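Local coordinates for Mgp-operon protein 3 (Mycoplasma pneumoniae, PDB 6RJ1) that probably contributes, as the extracellular surface protein P40/P90, to adhesion of the bacterium to host cells, at residues A[60-65]-A[367-372]; A[164-169]-A[234-239]; A[169-174]-A[357-362]; A[266-271]-A[351-356]. All blocks are in the same frame, centred on the assembly; numbering follows the deposited sequence.

How the contacts relate
Contact 1 opens first along the chain, at 60-65, and closes last, at 367-372, so the other three are nested inside its loop. Contacts 2 and 3 open next and share Pro169. Contact 2 closes at 234-239, inside the longer loop that contact 3 closes at 357-362, so the two cross. Contact 4 follows contact 2 in series and sits wholly within the loop of contact 3, joining the end of helix 253-267 to the approach to strand 356-358. That strand pairs with strand 239-241, which begins in contact 2. Asn358 ND2 of contact 3 probably bonds Ala268 O of contact 4, while Val368 of contact 1 packs on Pro169.

Contact 1 of 4, residues A[60-65]-A[367-372]; sequences ALVRVK and GVIVPG
The backbones approach most closely at Ala60 and Ile369, whose CA atoms lie 5.8 Å apart, and no hydrogen bond passes between the two segments. Ile369 carries the contact. Ile369 CG2 lies 3.4 Å from Ala60 O, while Ile369 CD1 reaches past it to meet Val62 CG1 at 4.0 Å, the two side chains crossing at about a right angle. With chi1 at -56°, CG1 stands beside the backbone N and CG2 beside the carbonyl carbon, which spreads the two branches along the loop from Ala60 to Val62. Arg63 folds back over this loop through its bend at chi2. One nitrogen grips two carbonyls: Arg63 NH1 donates to Ala60 O over 3.0 Å and to Val62 O over 2.8 Å, both acceptors lying in the guanidinium plane. So held, the guanidinium packs obliquely against Ile369 CG2 and, through Arg63 NH2, against Pro371 CG at 4.3 Å. Helix 446-454 lies alongside, where Gln449 accepts from Ile369 N. The arrangement joins the loop leading into the 64-66/82-84 antiparallel pair, with Arg63 bonded back to its carbonyls, to the segment that leaves helix 360-365 through a Schellman motif at Gly367.

Contact 2 of 4, residues A[164-169]-A[234-239]; sequences LLVEQP and ESWPVY
The indole of Trp236 has Gln168 CA and the pyrrolidine ring of Pro169 laid over one face, with the carbonyl of Val166 at its edge. Gln168 CA sits 3.5 Å from the centroid of the five-membered ring of Trp236. Pro169 CD covers the six-membered ring of Trp236 in the same way, 3.6 Å from its centroid, making a second CH-pi contact. At the edge, Trp236 NE1 donates to Val166 O over 2.9 Å in a nearly straight bond of 168°. The oxygen lies in the ring plane, but the donor stands well above the carbonyl plane. This bond helps to fix the rotation of the indole, and Val166 CG1 packs on Trp236 CZ2 at 3.7 Å beside it.

The second flat group is the amide of Gln168. Its CG lies between the backbone N and the carbonyl carbon (chi1 68°), and the chain beyond is extended, carrying the amide along the 234-239 segment past Pro237. There Gln168 NE2 donates to Tyr239 O over 3.1 Å, with that oxygen in the amide plane. OE1 accepts from Ala228 N, so both ends of the amide are engaged and its orientation is set. The side chain of Glu167 starts away from Trp236; its OE1 bonds Tyr662 OH, and its OE2 forms salt bridges with Arg181 and Arg227. Helix 446-454 also packs on Trp236, through Val446 and Gln449. Two CH-pi contacts and one indole N-H bond seat the tryptophan at the end of strand 165-167, which lies between strands 229-230 and 650-654 in a mixed sheet.

Contact 3 of 4, residues A[169-174]-A[357-362]; sequences PVTPYT and LNTAQA
Thr171 and Tyr173, in a type I beta turn from Thr171 to Thr174, pack against the junction of strand 356-358 and helix 360-365. No hydrogen bond crosses between the segments, so the contact is one of packing. Ala362 CB, in the first turn of the helix, is the centre of the apolar part. Ala362 CB meets the edge of the Tyr173 ring at CD2 (3.8 Å), with Thr171 CB and the Pro172 ring beside it. The CG2 methyl of Thr359 lies 3.4 Å from Thr171 OG1, while Thr359 OG1, between the backbone N and the carbonyl carbon (chi1 52°), bonds Val238 O.

The polar bonds serve the turn. Thr174 N donates to Thr171 O over 3.0 Å, and Thr171 N donates to Thr174 OG1 over 2.9 Å. A weak bond from Tyr173 N to Thr171 OG1 adds to these. The hydroxyls of Thr171 and Thr174 also bond the carboxylate of Glu240, in the strand paired with 356-358, so that one acidic group ties the turn to the two-stranded sheet; Thr359 OG1 reaches Glu240 weakly. On the strand side, Leu357 reaches the turn with a single methyl: Leu357 CD1 lies 3.4 Å from the carbonyl oxygen, Tyr173 O.

Contact 4 of 4, residues A[266-271]-A[351-356]; sequences NDAPLV and ATFSKY
The C-terminal end of helix 253-267 is joined to the loop before strand 356-358 through Asp267, the last residue of the helix, whose carboxylate accepts from Thr352 (weakly), Ser354, Lys355 and Tyr356. With CG anti to the backbone N (chi1 -173°), the carboxylate reaches into the curve of that loop. Asp267 OD2 takes two backbone bonds, from Lys355 N at 2.8 Å and from Tyr356 N at 2.9 Å, the latter arriving nearly along the C-O axis. Asp267 OD1 accepts on its syn side from Ser354 OG at 2.9 Å and from Ser354 N at 3.3 Å. So many donors, with the Lys355 ammonium nearby but beyond salt-bridge range, would probably keep the group ionised. The main chain adds another bond, from Phe353 N to Asp267 O at 3.0 Å.

Beside this polar centre the Phe353 ring lies over the backbone, with Ala268 CA 3.9 Å from its centroid in a CH-pi contact. Pro269 CG packs on Ala351 CB at 3.8 Å. The Tyr356 hydroxyl bonds Glu260 of the same helix. Characteristic here is a buried aspartate at the C-terminal end of a helix whose carboxylate accepts from successive backbone N-H groups of a loop leading into a strand.

Contact 1 of 4, residues A[60-65]-A[367-372]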
loop_
_atom_site.group_PDB
_atom_site.type_symbol
_atom_site.label_atom_id
_atom_site.label_comp_id
_atom_site.label_asym_id
_atom_site.label_seq_id
_atom_site.Cartn_x
_atom_site.Cartn_y
_atom_site.Cartn_z
ATOM N N ALA A 60 -7.529 14.376 14.777
ATOM C CA ALA A 60 -6.128 14.242 15.199
ATOM C C ALA A 60 -6.035 14.049 16.729
ATOM O O ALA A 60 -4.942 13.887 17.282
ATOM C CB ALA A 60 -5.340 15.467 14.770
ATOM N N LEU A 61 -7.186 14.073 17.407
ATOM C CA LEU A 61 -7.254 13.888 18.845
ATOM C C LEU A 61 -7.567 12.450 19.224
ATOM O O LEU A 61 -7.625 12.148 20.416
ATOM C CB LEU A 61 -8.258 14.859 19.488
ATOM C CG LEU A 61 -7.828 16.320 19.579
ATOM C CD1 LEU A 61 -9.001 17.190 19.942
ATOM C CD2 LEU A 61 -6.701 16.520 20.578
ATOM N N VAL A 62 -7.761 11.558 18.227
ATOM C CA VAL A 62 -8.043 10.144 18.473
ATOM C C VAL A 62 -6.820 9.481 19.136
ATOM O O VAL A 62 -5.692 9.736 18.718
ATOM C CB VAL A 62 -8.549 9.397 17.202
ATOM C CG1 VAL A 62 -7.438 9.155 16.177
ATOM C CG2 VAL A 62 -9.248 8.094 17.568
ATOM N N ARG A 63 -7.039 8.706 20.210
ATOM C CA ARG A 63 -5.968 8.002 20.910
ATOM C C ARG A 63 -6.342 6.539 21.113
ATOM O O ARG A 63 -7.438 6.248 21.587
ATOM C CB ARG A 63 -5.581 8.701 22.234
ATOM C CG ARG A 63 -4.846 10.038 22.051
ATOM C CD ARG A 63 -3.541 9.924 21.267
ATOM N NE ARG A 63 -2.848 11.208 21.144
ATOM C CZ ARG A 63 -3.124 12.139 20.229
ATOM N NH1 ARG A 63 -4.094 11.944 19.344
ATOM N NH2 ARG A 63 -2.433 13.272 20.197
ATOM N N VAL A 64 -5.456 5.620 20.689
ATOM C CA VAL A 64 -5.714 4.182 20.796
ATOM C C VAL A 64 -4.693 3.512 21.724
ATOM O O VAL A 64 -3.521 3.888 21.731
ATOM C CB VAL A 64 -5.834 3.485 19.403
ATOM C CG1 VAL A 64 -6.171 2.005 19.533
ATOM C CG2 VAL A 64 -6.873 4.176 18.522
ATOM N N LYS A 65 -5.163 2.548 22.541
ATOM C CA LYS A 65 -4.311 1.762 23.423
ATOM C C LYS A 65 -4.493 0.260 23.173
ATOM O O LYS A 65 -5.588 -0.197 22.830
ATOM C CB LYS A 65 -4.480 2.143 24.913
ATOM C CG LYS A 65 -5.775 1.689 25.595
ATOM C CD LYS A 65 -5.759 1.907 27.104
ATOM C CE LYS A 65 -7.061 1.538 27.796
ATOM N NZ LYS A 65 -8.201 2.417 27.393
ATOM N N GLY A 367 -1.117 11.810 6.845
ATOM C CA GLY A 367 -2.204 11.479 7.750
ATOM C C GLY A 367 -1.713 10.935 9.073
ATOM O O GLY A 367 -2.480 10.305 9.807
ATOM N N VAL A 368 -0.428 11.158 9.378
ATOM C CA VAL A 368 0.172 10.728 10.635
ATOM C C VAL A 368 -0.063 11.879 11.617
ATOM O O VAL A 368 0.107 13.046 11.242
ATOM C CB VAL A 368 1.675 10.353 10.447
ATOM C CG1 VAL A 368 2.407 10.232 11.777
ATOM C CG2 VAL A 368 1.824 9.064 9.643
ATOM N N ILE A 369 -0.531 11.566 12.836
ATOM C CA ILE A 369 -0.778 12.577 13.873
ATOM C C ILE A 369 0.571 13.104 14.383
ATOM O O ILE A 369 1.304 12.378 15.062
ATOM C CB ILE A 369 -1.694 12.064 15.033
ATOM C CG1 ILE A 369 -3.057 11.538 14.513
ATOM C CG2 ILE A 369 -1.866 13.139 16.134
ATOM C CD1 ILE A 369 -3.782 10.593 15.482
ATOM N N VAL A 370 0.907 14.343 14.003
ATOM C CA VAL A 370 2.128 15.017 14.441
ATOM C C VAL A 370 1.700 16.187 15.343
ATOM O O VAL A 370 1.357 17.261 14.835
ATOM C CB VAL A 370 3.074 15.442 13.278
ATOM C CG1 VAL A 370 4.351 16.086 13.811
ATOM C CG2 VAL A 370 3.418 14.254 12.383
ATOM N N PRO A 371 1.640 15.976 16.679
ATOM C CA PRO A 371 1.216 17.072 17.578
ATOM C C PRO A 371 2.091 18.322 17.465
ATOM O O PRO A 371 3.314 18.223 17.407
ATOM C CB PRO A 371 1.263 16.436 18.975
ATOM C CG PRO A 371 1.218 14.956 18.726
ATOM C CD PRO A 371 1.968 14.757 17.443
ATOM N N GLY A 372 1.436 19.479 17.393
ATOM C CA GLY A 372 2.079 20.781 17.239
ATOM C C GLY A 372 2.098 21.241 15.795
ATOM O O GLY A 372 2.495 22.375 15.506
#

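Contact 2 of 4, residues A[164-169]-A[234-239]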
loop_
_atom_site.group_PDB
_atom_site.type_symbol
_atom_site.label_atom_id
_atom_site.label_comp_id
_atom_site.label_asym_id
_atom_site.label_seq_id
_atom_site.Cartn_x
_atom_site.Cartn_y
_atom_site.Cartn_z
ATOM N N LEU A 164 4.352 -7.797 17.537
ATOM C CA LEU A 164 4.349 -7.123 16.238
ATOM C C LEU A 164 5.160 -5.838 16.216
ATOM O O LEU A 164 5.013 -4.975 17.086
ATOM C CB LEU A 164 2.922 -6.874 15.727
ATOM C CG LEU A 164 2.795 -6.313 14.308
ATOM C CD1 LEU A 164 3.033 -7.382 13.262
ATOM C CD2 LEU A 164 1.454 -5.663 14.108
ATOM N N LEU A 165 6.009 -5.736 15.190
ATOM C CA LEU A 165 6.877 -4.603 14.893
ATOM C C LEU A 165 6.401 -3.966 13.596
ATOM O O LEU A 165 6.178 -4.678 12.621
ATOM C CB LEU A 165 8.309 -5.119 14.719
ATOM C CG LEU A 165 9.339 -4.801 15.799
ATOM C CD1 LEU A 165 8.794 -5.003 17.189
ATOM C CD2 LEU A 165 10.560 -5.655 15.611
ATOM N N VAL A 166 6.201 -2.636 13.592
ATOM C CA VAL A 166 5.787 -1.901 12.394
ATOM C C VAL A 166 6.854 -0.845 12.081
ATOM O O VAL A 166 7.271 -0.097 12.964
ATOM C CB VAL A 166 4.361 -1.280 12.486
ATOM C CG1 VAL A 166 3.927 -0.682 11.142
ATOM C CG2 VAL A 166 3.328 -2.299 12.968
ATOM N N GLU A 167 7.299 -0.805 10.827
ATOM C CA GLU A 167 8.293 0.152 10.358
ATOM C C GLU A 167 7.696 1.563 10.324
ATOM O O GLU A 167 6.525 1.721 9.956
ATOM C CB GLU A 167 8.768 -0.227 8.949
ATOM C CG GLU A 167 10.050 0.470 8.516
ATOM C CD GLU A 167 10.333 0.462 7.027
ATOM O OE1 GLU A 167 9.542 -0.139 6.264
ATOM O OE2 GLU A 167 11.359 1.055 6.623
ATOM N N GLN A 168 8.513 2.590 10.659
ATOM C CA GLN A 168 8.083 3.982 10.572
ATOM C C GLN A 168 7.699 4.284 9.107
ATOM O O GLN A 168 8.279 3.672 8.203
ATOM C CB GLN A 168 9.142 4.950 11.140
ATOM C CG GLN A 168 10.440 5.067 10.353
ATOM C CD GLN A 168 11.418 6.011 11.003
ATOM O OE1 GLN A 168 12.569 5.660 11.247
ATOM N NE2 GLN A 168 10.990 7.233 11.293
ATOM N N PRO A 169 6.655 5.101 8.830
ATOM C CA PRO A 169 6.256 5.301 7.430
ATOM C C PRO A 169 7.343 5.885 6.534
ATOM O O PRO A 169 8.194 6.656 6.989
ATOM C CB PRO A 169 5.022 6.204 7.534
ATOM C CG PRO A 169 4.555 6.071 8.931
ATOM C CD PRO A 169 5.794 5.878 9.740
ATOM N N GLU A 234 4.401 1.502 21.292
ATOM C CA GLU A 234 5.602 2.316 21.133
ATOM C C GLU A 234 5.292 3.408 20.113
ATOM O O GLU A 234 4.270 3.337 19.422
ATOM C CB GLU A 234 6.795 1.458 20.672
ATOM C CG GLU A 234 7.462 0.668 21.786
ATOM C CD GLU A 234 8.530 -0.336 21.383
ATOM O OE1 GLU A 234 8.729 -0.560 20.166
ATOM O OE2 GLU A 234 9.169 -0.908 22.296
ATOM N N SER A 235 6.156 4.429 20.026
ATOM C CA SER A 235 5.979 5.508 19.053
ATOM C C SER A 235 7.128 5.544 18.069
ATOM O O SER A 235 8.286 5.311 18.447
ATOM C CB SER A 235 5.886 6.859 19.749
ATOM O OG SER A 235 4.741 6.913 20.576
ATOM N N TRP A 236 6.812 5.883 16.809
ATOM C CA TRP A 236 7.821 6.056 15.773
ATOM C C TRP A 236 8.469 7.428 15.998
ATOM O O TRP A 236 7.774 8.359 16.441
ATOM C CB TRP A 236 7.164 6.090 14.392
ATOM C CG TRP A 236 6.562 4.812 13.915
ATOM C CD1 TRP A 236 7.144 3.577 13.898
ATOM C CD2 TRP A 236 5.314 4.677 13.228
ATOM N NE1 TRP A 236 6.310 2.670 13.284
ATOM C CE2 TRP A 236 5.174 3.317 12.875
ATOM C CE3 TRP A 236 4.278 5.573 12.905
ATOM C CZ2 TRP A 236 4.048 2.833 12.205
ATOM C CZ3 TRP A 236 3.171 5.096 12.230
ATOM C CH2 TRP A 236 3.053 3.740 11.897
ATOM N N PRO A 237 9.768 7.621 15.683
ATOM C CA PRO A 237 10.330 8.974 15.798
ATOM C C PRO A 237 10.013 9.785 14.542
ATOM O O PRO A 237 9.723 9.217 13.484
ATOM C CB PRO A 237 11.834 8.729 15.954
ATOM C CG PRO A 237 12.078 7.321 15.471
ATOM C CD PRO A 237 10.760 6.676 15.137
ATOM N N VAL A 238 10.051 11.119 14.663
ATOM C CA VAL A 238 9.828 12.036 13.530
ATOM C C VAL A 238 11.069 11.990 12.621
ATOM O O VAL A 238 10.973 12.220 11.421
ATOM C CB VAL A 238 9.492 13.489 13.969
ATOM C CG1 VAL A 238 8.000 13.783 13.905
ATOM C CG2 VAL A 238 10.098 13.864 15.323
ATOM N N TYR A 239 12.221 11.642 13.218
ATOM C CA TYR A 239 13.526 11.514 12.581
ATOM C C TYR A 239 13.691 10.153 11.927
ATOM O O TYR A 239 13.184 9.141 12.428
ATOM C CB TYR A 239 14.659 11.749 13.600
ATOM C CG TYR A 239 14.362 12.866 14.573
ATOM C CD1 TYR A 239 14.564 14.198 14.218
ATOM C CD2 TYR A 239 13.845 12.597 15.837
ATOM C CE1 TYR A 239 14.252 15.236 15.097
ATOM C CE2 TYR A 239 13.532 13.627 16.725
ATOM C CZ TYR A 239 13.743 14.947 16.353
ATOM O OH TYR A 239 13.437 15.964 17.225
#

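Contact 3 of 4, residues A[169-174]-A[357-362]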
loop_
_atom_site.group_PDB
_atom_site.type_symbol
_atom_site.label_atom_id
_atom_site.label_comp_id
_atom_site.label_asym_id
_atom_site.label_seq_id
_atom_site.Cartn_x
_atom_site.Cartn_y
_atom_site.Cartn_z
ATOM N N PRO A 169 6.655 5.101 8.830
ATOM C CA PRO A 169 6.256 5.301 7.430
ATOM C C PRO A 169 7.343 5.885 6.534
ATOM O O PRO A 169 8.194 6.656 6.989
ATOM C CB PRO A 169 5.022 6.204 7.534
ATOM C CG PRO A 169 4.555 6.071 8.931
ATOM C CD PRO A 169 5.794 5.878 9.740
ATOM N N VAL A 170 7.344 5.463 5.268
ATOM C CA VAL A 170 8.283 5.948 4.264
ATOM C C VAL A 170 7.735 7.296 3.798
ATOM O O VAL A 170 6.580 7.384 3.372
ATOM C CB VAL A 170 8.479 4.947 3.094
ATOM C CG1 VAL A 170 9.400 5.528 2.023
ATOM C CG2 VAL A 170 9.009 3.602 3.584
ATOM N N THR A 171 8.539 8.350 3.921
ATOM C CA THR A 171 8.106 9.687 3.522
ATOM C C THR A 171 8.616 9.988 2.110
ATOM O O THR A 171 9.561 9.327 1.662
ATOM C CB THR A 171 8.592 10.741 4.543
ATOM O OG1 THR A 171 10.000 10.949 4.396
ATOM C CG2 THR A 171 8.218 10.390 5.978
ATOM N N PRO A 172 8.083 11.014 1.410
ATOM C CA PRO A 172 8.632 11.353 0.086
ATOM C C PRO A 172 10.108 11.792 0.108
ATOM O O PRO A 172 10.711 11.931 -0.960
ATOM C CB PRO A 172 7.719 12.488 -0.384
ATOM C CG PRO A 172 7.158 13.067 0.853
ATOM C CD PRO A 172 6.970 11.916 1.770
ATOM N N TYR A 173 10.686 12.002 1.311
ATOM C CA TYR A 173 12.078 12.429 1.491
ATOM C C TYR A 173 13.001 11.308 1.972
ATOM O O TYR A 173 14.178 11.562 2.245
ATOM C CB TYR A 173 12.167 13.665 2.410
ATOM C CG TYR A 173 11.241 14.774 1.976
ATOM C CD1 TYR A 173 11.473 15.482 0.799
ATOM C CD2 TYR A 173 10.107 15.086 2.712
ATOM C CE1 TYR A 173 10.603 16.480 0.372
ATOM C CE2 TYR A 173 9.232 16.088 2.299
ATOM C CZ TYR A 173 9.483 16.780 1.127
ATOM O OH TYR A 173 8.611 17.747 0.703
ATOM N N THR A 174 12.474 10.067 2.057
ATOM C CA THR A 174 13.242 8.896 2.474
ATOM C C THR A 174 14.202 8.535 1.335
ATOM O O THR A 174 13.733 8.181 0.248
ATOM C CB THR A 174 12.307 7.726 2.865
ATOM O OG1 THR A 174 11.419 8.143 3.905
ATOM C CG2 THR A 174 13.075 6.476 3.301
ATOM N N LEU A 357 17.125 12.925 9.079
ATOM C CA LEU A 357 16.219 13.888 8.461
ATOM C C LEU A 357 15.019 14.065 9.387
ATOM O O LEU A 357 14.561 13.092 9.986
ATOM C CB LEU A 357 15.695 13.390 7.097
ATOM C CG LEU A 357 16.690 13.135 5.972
ATOM C CD1 LEU A 357 16.118 12.134 4.985
ATOM C CD2 LEU A 357 17.095 14.432 5.265
ATOM N N ASN A 358 14.498 15.295 9.482
ATOM C CA ASN A 358 13.300 15.603 10.259
ATOM C C ASN A 358 12.168 15.641 9.228
ATOM O O ASN A 358 12.110 16.553 8.394
ATOM C CB ASN A 358 13.456 16.944 10.996
ATOM C CG ASN A 358 12.434 17.205 12.074
ATOM O OD1 ASN A 358 11.231 16.961 11.914
ATOM N ND2 ASN A 358 12.892 17.732 13.202
ATOM N N THR A 359 11.324 14.603 9.228
ATOM C CA THR A 359 10.250 14.482 8.241
ATOM C C THR A 359 8.863 14.718 8.855
ATOM O O THR A 359 7.870 14.166 8.370
ATOM C CB THR A 359 10.363 13.154 7.488
ATOM O OG1 THR A 359 10.460 12.086 8.434
ATOM C CG2 THR A 359 11.553 13.122 6.529
ATOM N N ALA A 360 8.795 15.584 9.890
ATOM C CA ALA A 360 7.564 15.934 10.602
ATOM C C ALA A 360 6.421 16.396 9.688
ATOM O O ALA A 360 5.311 15.863 9.793
ATOM C CB ALA A 360 7.850 16.988 11.659
ATOM N N GLN A 361 6.706 17.354 8.779
ATOM C CA GLN A 361 5.721 17.929 7.852
ATOM C C GLN A 361 5.300 16.957 6.764
ATOM O O GLN A 361 4.178 17.052 6.261
ATOM C CB GLN A 361 6.198 19.262 7.262
ATOM C CG GLN A 361 6.555 20.312 8.314
ATOM C CD GLN A 361 8.021 20.296 8.713
ATOM O OE1 GLN A 361 8.737 19.293 8.583
ATOM N NE2 GLN A 361 8.500 21.422 9.211
ATOM N N ALA A 362 6.193 16.012 6.415
ATOM C CA ALA A 362 5.917 14.973 5.427
ATOM C C ALA A 362 4.927 13.977 6.023
ATOM O O ALA A 362 3.957 13.622 5.355
ATOM C CB ALA A 362 7.204 14.273 5.011
#

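Contact 4 of 4, residues A[266-271]-A[351-356]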
loop_
_atom_site.group_PDB
_atom_site.type_symbol
_atom_site.label_atom_id
_atom_site.label_comp_id
_atom_site.label_asym_id
_atom_site.label_seq_id
_atom_site.Cartn_x
_atom_site.Cartn_y
_atom_site.Cartn_z
ATOM N N ASN A 266 19.472 16.924 17.921
ATOM C CA ASN A 266 20.518 17.920 17.696
ATOM C C ASN A 266 20.922 18.009 16.223
ATOM O O ASN A 266 21.135 19.119 15.719
ATOM C CB ASN A 266 21.745 17.633 18.576
ATOM C CG ASN A 266 21.489 17.659 20.069
ATOM O OD1 ASN A 266 20.689 18.452 20.592
ATOM N ND2 ASN A 266 22.180 16.785 20.791
ATOM N N ASP A 267 21.025 16.843 15.543
ATOM C CA ASP A 267 21.409 16.743 14.131
ATOM C C ASP A 267 20.320 17.230 13.175
ATOM O O ASP A 267 20.636 17.866 12.166
ATOM C CB ASP A 267 21.827 15.307 13.775
ATOM C CG ASP A 267 22.407 15.150 12.380
ATOM O OD1 ASP A 267 23.479 15.746 12.108
ATOM O OD2 ASP A 267 21.798 14.425 11.562
ATOM N N ALA A 268 19.051 16.920 13.481
ATOM C CA ALA A 268 17.908 17.267 12.638
ATOM C C ALA A 268 16.792 18.038 13.383
ATOM O O ALA A 268 15.681 17.519 13.514
ATOM C CB ALA A 268 17.351 16.003 11.984
ATOM N N PRO A 269 17.021 19.283 13.856
ATOM C CA PRO A 269 15.929 19.995 14.545
ATOM C C PRO A 269 14.861 20.542 13.595
ATOM O O PRO A 269 15.136 20.802 12.423
ATOM C CB PRO A 269 16.653 21.126 15.284
ATOM C CG PRO A 269 17.858 21.386 14.480
ATOM C CD PRO A 269 18.251 20.103 13.803
ATOM N N LEU A 270 13.643 20.730 14.114
ATOM C CA LEU A 270 12.513 21.295 13.380
ATOM C C LEU A 270 12.740 22.803 13.204
ATOM O O LEU A 270 13.482 23.400 13.992
ATOM C CB LEU A 270 11.230 21.034 14.187
ATOM C CG LEU A 270 9.888 21.229 13.487
ATOM C CD1 LEU A 270 9.598 20.097 12.539
ATOM C CD2 LEU A 270 8.772 21.323 14.498
ATOM N N VAL A 271 12.112 23.413 12.173
ATOM C CA VAL A 271 12.202 24.856 11.873
ATOM C C VAL A 271 11.768 25.678 13.096
ATOM O O VAL A 271 10.732 25.380 13.701
ATOM C CB VAL A 271 11.412 25.246 10.591
ATOM C CG1 VAL A 271 11.534 26.735 10.286
ATOM C CG2 VAL A 271 11.880 24.437 9.395
ATOM N N ALA A 351 22.956 21.516 13.513
ATOM C CA ALA A 351 21.790 21.377 12.632
ATOM C C ALA A 351 22.235 21.116 11.176
ATOM O O ALA A 351 21.726 21.736 10.233
ATOM C CB ALA A 351 20.935 22.636 12.718
ATOM N N THR A 352 23.186 20.182 11.011
ATOM C CA THR A 352 23.804 19.825 9.732
ATOM C C THR A 352 22.994 18.839 8.889
ATOM O O THR A 352 23.147 18.837 7.663
ATOM C CB THR A 352 25.238 19.302 9.956
ATOM O OG1 THR A 352 25.196 18.178 10.840
ATOM C CG2 THR A 352 26.183 20.374 10.494
ATOM N N PHE A 353 22.152 17.998 9.537
ATOM C CA PHE A 353 21.343 16.954 8.882
ATOM C C PHE A 353 22.289 15.992 8.135
ATOM O O PHE A 353 22.098 15.696 6.952
ATOM C CB PHE A 353 20.268 17.552 7.945
ATOM C CG PHE A 353 19.197 18.382 8.611
ATOM C CD1 PHE A 353 19.429 19.712 8.938
ATOM C CD2 PHE A 353 17.936 17.852 8.855
ATOM C CE1 PHE A 353 18.436 20.484 9.539
ATOM C CE2 PHE A 353 16.936 18.632 9.437
ATOM C CZ PHE A 353 17.199 19.936 9.790
ATOM N N SER A 354 23.348 15.568 8.839
ATOM C CA SER A 354 24.406 14.691 8.341
ATOM C C SER A 354 24.151 13.213 8.663
ATOM O O SER A 354 24.782 12.343 8.056
ATOM C CB SER A 354 25.751 15.129 8.911
ATOM O OG SER A 354 25.690 15.225 10.324
ATOM N N LYS A 355 23.232 12.928 9.607
ATOM C CA LYS A 355 22.906 11.560 10.018
ATOM C C LYS A 355 21.410 11.247 9.867
ATOM O O LYS A 355 21.057 10.156 9.409
ATOM C CB LYS A 355 23.390 11.288 11.463
ATOM C CG LYS A 355 24.897 11.378 11.647
ATOM C CD LYS A 355 25.341 10.954 13.046
ATOM C CE LYS A 355 26.534 11.755 13.534
ATOM N NZ LYS A 355 26.348 13.235 13.505
ATOM N N TYR A 356 20.544 12.205 10.255
ATOM C CA TYR A 356 19.081 12.065 10.233
ATOM C C TYR A 356 18.357 13.209 9.534
ATOM O O TYR A 356 18.875 14.325 9.453
ATOM C CB TYR A 356 18.516 11.941 11.666
ATOM C CG TYR A 356 19.045 10.764 12.450
ATOM C CD1 TYR A 356 18.437 9.514 12.363
ATOM C CD2 TYR A 356 20.136 10.903 13.303
ATOM C CE1 TYR A 356 18.924 8.421 13.084
ATOM C CE2 TYR A 356 20.632 9.819 14.029
ATOM C CZ TYR A 356 20.023 8.579 13.916
ATOM O OH TYR A 356 20.513 7.509 14.622
#